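Local coordinates for mitochondrial dynamics protein MID49 (Mus musculus, PDB 4WOY) that promotes mitochondrial fission from the outer membrane by recruiting the dynamin-related GTPase Drp1 to the mitochondrial surface and regulating its activity, at residues Gly241-Leu253 and Asn305-Leu318. The protein carries 1 engineered substitution. Residues are numbered along the deposited sequence; the frame is centred on the assembly and turned at random.
Sequences GHPALVRLGWSHL and NFREEEIDDIGYVL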
loop_
_atom_site.group_PDB
_atom_site.type_symbol
_atom_site.label_atom_id
_atom_site.label_comp_id
_atom_site.label_asym_id
_atom_site.label_seq_id
_atom_site.Cartn_x
_atom_site.Cartn_y
_atom_site.Cartn_z
ATOM N N GLY A 241 -0.917 11.270 -13.892
ATOM C CA GLY A 241 -1.162 12.003 -15.125
ATOM C C GLY A 241 0.044 12.150 -16.030
ATOM O O GLY A 241 -0.077 12.430 -17.213
ATOM N N HIS A 242 1.222 12.084 -15.435
ATOM C CA HIS A 242 2.461 12.274 -16.173
ATOM C C HIS A 242 3.252 10.978 -16.317
ATOM O O HIS A 242 3.595 10.365 -15.316
ATOM C CB HIS A 242 3.293 13.318 -15.458
ATOM C CG HIS A 242 3.735 14.437 -16.331
ATOM N ND1 HIS A 242 4.872 14.366 -17.103
ATOM C CD2 HIS A 242 3.200 15.659 -16.550
ATOM C CE1 HIS A 242 5.019 15.496 -17.769
ATOM N NE2 HIS A 242 4.018 16.299 -17.448
ATOM N N PRO A 243 3.603 10.587 -17.556
ATOM C CA PRO A 243 4.354 9.331 -17.713
ATOM C C PRO A 243 5.706 9.353 -17.001
ATOM O O PRO A 243 6.177 8.303 -16.579
ATOM C CB PRO A 243 4.522 9.195 -19.235
ATOM C CG PRO A 243 4.086 10.499 -19.816
ATOM C CD PRO A 243 3.140 11.118 -18.853
ATOM N N ALA A 244 6.319 10.526 -16.884
ATOM C CA ALA A 244 7.553 10.686 -16.119
ATOM C C ALA A 244 7.380 10.534 -14.608
ATOM O O ALA A 244 8.271 10.032 -13.932
ATOM C CB ALA A 244 8.176 12.050 -16.420
ATOM N N LEU A 245 6.238 10.959 -14.079
ATOM C CA LEU A 245 6.054 11.043 -12.627
ATOM C C LEU A 245 5.423 9.808 -12.028
ATOM O O LEU A 245 5.196 9.756 -10.827
ATOM C CB LEU A 245 5.180 12.243 -12.282
ATOM C CG LEU A 245 5.604 13.584 -12.863
ATOM C CD1 LEU A 245 4.624 14.660 -12.398
ATOM C CD2 LEU A 245 7.042 13.925 -12.461
ATOM N N VAL A 246 5.106 8.834 -12.873
ATOM C CA VAL A 246 4.324 7.663 -12.460
ATOM C C VAL A 246 5.005 6.837 -11.366
ATOM O O VAL A 246 4.333 6.174 -10.563
ATOM C CB VAL A 246 3.995 6.772 -13.691
ATOM C CG1 VAL A 246 3.782 5.308 -13.308
ATOM C CG2 VAL A 246 2.770 7.318 -14.395
ATOM N N ARG A 247 6.331 6.889 -11.310
ATOM C CA ARG A 247 7.058 6.147 -10.275
ATOM C C ARG A 247 6.823 6.758 -8.877
ATOM O O ARG A 247 6.932 6.083 -7.857
ATOM C CB ARG A 247 8.557 6.130 -10.588
ATOM C CG ARG A 247 8.992 5.172 -11.690
ATOM C CD ARG A 247 8.930 3.722 -11.266
ATOM N NE ARG A 247 9.711 3.429 -10.062
ATOM C CZ ARG A 247 11.022 3.210 -10.043
ATOM N NH1 ARG A 247 11.723 3.280 -11.161
ATOM N NH2 ARG A 247 11.640 2.930 -8.905
ATOM N N LEU A 248 6.512 8.050 -8.847
ATOM C CA LEU A 248 6.170 8.727 -7.607
ATOM C C LEU A 248 4.790 8.265 -7.238
ATOM O O LEU A 248 3.810 8.720 -7.831
ATOM C CB LEU A 248 6.197 10.240 -7.777
ATOM C CG LEU A 248 7.596 10.778 -8.033
ATOM C CD1 LEU A 248 7.582 12.293 -8.153
ATOM C CD2 LEU A 248 8.545 10.284 -6.926
ATOM N N GLY A 249 4.713 7.324 -6.304
ATOM C CA GLY A 249 3.439 6.723 -5.967
ATOM C C GLY A 249 2.932 7.134 -4.608
ATOM O O GLY A 249 3.481 8.014 -3.964
ATOM N N TRP A 250 1.920 6.428 -4.137
ATOM C CA TRP A 250 1.271 6.761 -2.885
ATOM C C TRP A 250 2.258 6.892 -1.717
ATOM O O TRP A 250 2.224 7.858 -0.968
ATOM C CB TRP A 250 0.252 5.690 -2.564
ATOM C CG TRP A 250 -0.445 5.939 -1.298
ATOM C CD1 TRP A 250 0.001 5.635 -0.044
ATOM C CD2 TRP A 250 -1.751 6.491 -1.141
ATOM N NE1 TRP A 250 -0.935 5.997 0.885
ATOM C CE2 TRP A 250 -2.021 6.526 0.242
ATOM C CE3 TRP A 250 -2.719 6.956 -2.033
ATOM C CZ2 TRP A 250 -3.219 7.016 0.756
ATOM C CZ3 TRP A 250 -3.902 7.461 -1.524
ATOM C CH2 TRP A 250 -4.147 7.481 -0.140
ATOM N N SER A 251 3.146 5.916 -1.570
ATOM C CA SER A 251 4.063 5.898 -0.433
ATOM C C SER A 251 5.064 7.052 -0.480
ATOM O O SER A 251 5.410 7.617 0.557
ATOM C CB SER A 251 4.817 4.570 -0.377
ATOM O OG SER A 251 5.632 4.447 -1.514
ATOM N N HIS A 252 5.533 7.386 -1.680
ATOM C CA HIS A 252 6.456 8.502 -1.868
ATOM C C HIS A 252 5.854 9.814 -1.426
ATOM O O HIS A 252 6.485 10.593 -0.676
ATOM C CB HIS A 252 6.845 8.637 -3.325
ATOM C CG HIS A 252 7.542 7.443 -3.873
ATOM N ND1 HIS A 252 6.858 6.351 -4.363
ATOM C CD2 HIS A 252 8.859 7.162 -4.010
ATOM C CE1 HIS A 252 7.728 5.441 -4.769
ATOM N NE2 HIS A 252 8.947 5.907 -4.563
ATOM N N LEU A 253 4.649 10.073 -1.940
ATOM C CA LEU A 253 4.002 11.364 -1.755
ATOM C C LEU A 253 3.462 11.472 -0.328
ATOM O O LEU A 253 3.303 12.573 0.209
ATOM C CB LEU A 253 2.899 11.560 -2.815
ATOM C CG LEU A 253 3.420 11.478 -4.261
ATOM C CD1 LEU A 253 2.308 11.151 -5.255
ATOM C CD2 LEU A 253 4.133 12.775 -4.655
ATOM N N ASN A 305 16.275 3.350 -5.033
ATOM C CA ASN A 305 16.332 2.463 -6.175
ATOM C C ASN A 305 16.029 3.199 -7.479
ATOM O O ASN A 305 15.799 2.571 -8.506
ATOM C CB ASN A 305 15.362 1.289 -5.987
ATOM C CG ASN A 305 13.908 1.742 -5.834
ATOM O OD1 ASN A 305 13.634 2.900 -5.485
ATOM N ND2 ASN A 305 12.970 0.824 -6.088
ATOM N N PHE A 306 16.004 4.527 -7.444
ATOM C CA PHE A 306 15.890 5.283 -8.688
ATOM C C PHE A 306 17.257 5.431 -9.346
ATOM O O PHE A 306 18.243 5.776 -8.692
ATOM C CB PHE A 306 15.286 6.665 -8.452
ATOM C CG PHE A 306 13.801 6.658 -8.280
ATOM C CD1 PHE A 306 13.204 5.912 -7.275
ATOM C CD2 PHE A 306 12.996 7.405 -9.120
ATOM C CE1 PHE A 306 11.821 5.917 -7.112
ATOM C CE2 PHE A 306 11.614 7.413 -8.969
ATOM C CZ PHE A 306 11.022 6.670 -7.965
ATOM N N ARG A 307 17.306 5.184 -10.649
ATOM C CA ARG A 307 18.516 5.435 -11.400
ATOM C C ARG A 307 18.645 6.953 -11.602
ATOM O O ARG A 307 17.676 7.696 -11.427
ATOM C CB ARG A 307 18.492 4.624 -12.706
ATOM C CG ARG A 307 19.094 5.264 -13.954
ATOM C CD ARG A 307 19.079 4.283 -15.130
ATOM N NE ARG A 307 17.932 3.375 -15.076
ATOM C CZ ARG A 307 16.706 3.671 -15.502
ATOM N NH1 ARG A 307 16.447 4.868 -16.015
ATOM N NH2 ARG A 307 15.734 2.773 -15.407
ATOM N N GLU A 308 19.842 7.421 -11.934
ATOM C CA GLU A 308 20.116 8.853 -11.944
ATOM C C GLU A 308 19.254 9.600 -12.961
ATOM O O GLU A 308 18.709 10.665 -12.646
ATOM C CB GLU A 308 21.606 9.103 -12.195
ATOM C CG GLU A 308 22.031 10.551 -11.996
ATOM C CD GLU A 308 23.541 10.714 -11.909
ATOM O OE1 GLU A 308 24.275 9.743 -12.195
ATOM O OE2 GLU A 308 23.995 11.822 -11.553
ATOM N N GLU A 309 19.092 9.017 -14.151
ATOM C CA GLU A 309 18.319 9.649 -15.213
ATOM C C GLU A 309 16.850 9.779 -14.830
ATOM O O GLU A 309 16.220 10.775 -15.159
ATOM C CB GLU A 309 18.422 8.851 -16.513
ATOM C CG GLU A 309 19.721 9.016 -17.265
ATOM C CD GLU A 309 19.689 8.310 -18.608
ATOM O OE1 GLU A 309 18.684 7.615 -18.883
ATOM O OE2 GLU A 309 20.660 8.452 -19.383
ATOM N N GLU A 310 16.320 8.777 -14.131
ATOM C CA GLU A 310 14.952 8.807 -13.617
ATOM C C GLU A 310 14.721 10.036 -12.753
ATOM O O GLU A 310 13.826 10.829 -13.006
ATOM C CB GLU A 310 14.674 7.552 -12.795
ATOM C CG GLU A 310 13.905 6.470 -13.506
ATOM C CD GLU A 310 13.908 5.183 -12.726
ATOM O OE1 GLU A 310 14.980 4.811 -12.196
ATOM O OE2 GLU A 310 12.840 4.564 -12.597
ATOM N N ILE A 311 15.582 10.205 -11.759
ATOM C CA ILE A 311 15.523 11.350 -10.875
ATOM C C ILE A 311 15.660 12.665 -11.628
ATOM O O ILE A 311 14.886 13.597 -11.427
ATOM C CB ILE A 311 16.631 11.251 -9.824
ATOM C CG1 ILE A 311 16.267 10.185 -8.791
ATOM C CG2 ILE A 311 16.866 12.583 -9.170
ATOM C CD1 ILE A 311 17.351 9.923 -7.792
ATOM N N ASP A 312 16.625 12.718 -12.530
ATOM C CA ASP A 312 16.880 13.920 -13.301
ATOM C C ASP A 312 15.672 14.236 -14.172
ATOM O O ASP A 312 15.323 15.395 -14.386
ATOM C CB ASP A 312 18.137 13.758 -14.157
ATOM C CG ASP A 312 19.413 13.767 -13.331
ATOM O OD1 ASP A 312 19.378 14.226 -12.162
ATOM O OD2 ASP A 312 20.459 13.331 -13.859
ATOM N N ASP A 313 15.021 13.191 -14.658
ATOM C CA ASP A 313 13.906 13.364 -15.571
ATOM C C ASP A 313 12.670 13.870 -14.825
ATOM O O ASP A 313 11.965 14.758 -15.304
ATOM C CB ASP A 313 13.604 12.041 -16.285
ATOM C CG ASP A 313 12.953 12.244 -17.631
ATOM O OD1 ASP A 313 11.721 12.435 -17.670
ATOM O OD2 ASP A 313 13.675 12.217 -18.648
ATOM N N ILE A 314 12.414 13.285 -13.661
ATOM C CA ILE A 314 11.318 13.702 -12.796
ATOM C C ILE A 314 11.503 15.158 -12.368
ATOM O O ILE A 314 10.549 15.928 -12.288
ATOM C CB ILE A 314 11.223 12.788 -11.545
ATOM C CG1 ILE A 314 10.975 11.333 -11.961
ATOM C CG2 ILE A 314 10.143 13.286 -10.613
ATOM C CD1 ILE A 314 10.985 10.331 -10.830
ATOM N N GLY A 315 12.754 15.527 -12.124
ATOM C CA GLY A 315 13.098 16.857 -11.674
ATOM C C GLY A 315 12.683 17.899 -12.683
ATOM O O GLY A 315 12.108 18.930 -12.324
ATOM N N TYR A 316 12.967 17.644 -13.954
ATOM C CA TYR A 316 12.691 18.650 -14.962
ATOM C C TYR A 316 11.216 18.746 -15.281
ATOM O O TYR A 316 10.774 19.776 -15.770
ATOM C CB TYR A 316 13.498 18.403 -16.243
ATOM C CG TYR A 316 14.837 19.107 -16.226
ATOM C CD1 TYR A 316 15.325 19.688 -15.048
ATOM C CD2 TYR A 316 15.586 19.251 -17.388
ATOM C CE1 TYR A 316 16.540 20.360 -15.021
ATOM C CE2 TYR A 316 16.807 19.923 -17.374
ATOM C CZ TYR A 316 17.278 20.475 -16.186
ATOM O OH TYR A 316 18.485 21.142 -16.169
ATOM N N VAL A 317 10.462 17.676 -15.051
ATOM C CA VAL A 317 8.997 17.747 -15.128
ATOM C C VAL A 317 8.412 18.562 -13.960
ATOM O O VAL A 317 7.466 19.329 -14.133
ATOM C CB VAL A 317 8.345 16.336 -15.147
ATOM C CG1 VAL A 317 6.812 16.428 -15.030
ATOM C CG2 VAL A 317 8.731 15.593 -16.409
ATOM N N LEU A 318 8.990 18.398 -12.778
ATOM C CA LEU A 318 8.489 19.046 -11.570
ATOM C C LEU A 318 8.904 20.517 -11.429
ATOM O O LEU A 318 8.515 21.172 -10.470
ATOM C CB LEU A 318 8.910 18.254 -10.325
ATOM C CG LEU A 318 8.186 16.906 -10.227
ATOM C CD1 LEU A 318 8.469 16.190 -8.925
ATOM C CD2 LEU A 318 6.682 17.083 -10.437
#
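Bends at chi2 (-72°) and chi3 (-56°) fold the Arg247 side chain back over Phe306, whose CG stands beside its own backbone N and sends the ring to meet it. This cation-pi stack joins two parts of the helical Mab-21-like region of the predicted cytosolic part of the protein: the connection between helices 228-241 and 250-261, and the residues leading into helix 308-317. The guanidinium lies over one ring face, Arg247 CZ 4.2 Å from the Phe306 centroid and the planes 30° apart, while NE2 of His252 approaches the ring edge. Arg247 also forms a salt bridge with Glu310, though the modelled separation is implausibly short and its detail doubtful. Glu310 OE1 accepts a hydrogen bond from the backbone N of Arg307, the N-cap residue, at 2.8 Å.

Beyond this polar end the packing is aliphatic. Ile314 CG2 touches both Leu245 CD2 and Leu248 CD1, each at 3.7 Å, and Leu318 CD2 touches Leu245 CD1; Leu287 and Val284 of helix 272-288 back Ile314 and Leu318. The Leu245-Leu248 type I turn sets both leucines against Ile314 and Leu318. At the far end, Val317 divides its branches: CG2 meets Ala244 CB at 3.6 Å, and CG1 sits over one face of the His242 imidazole, 3.5 Å from its centroid.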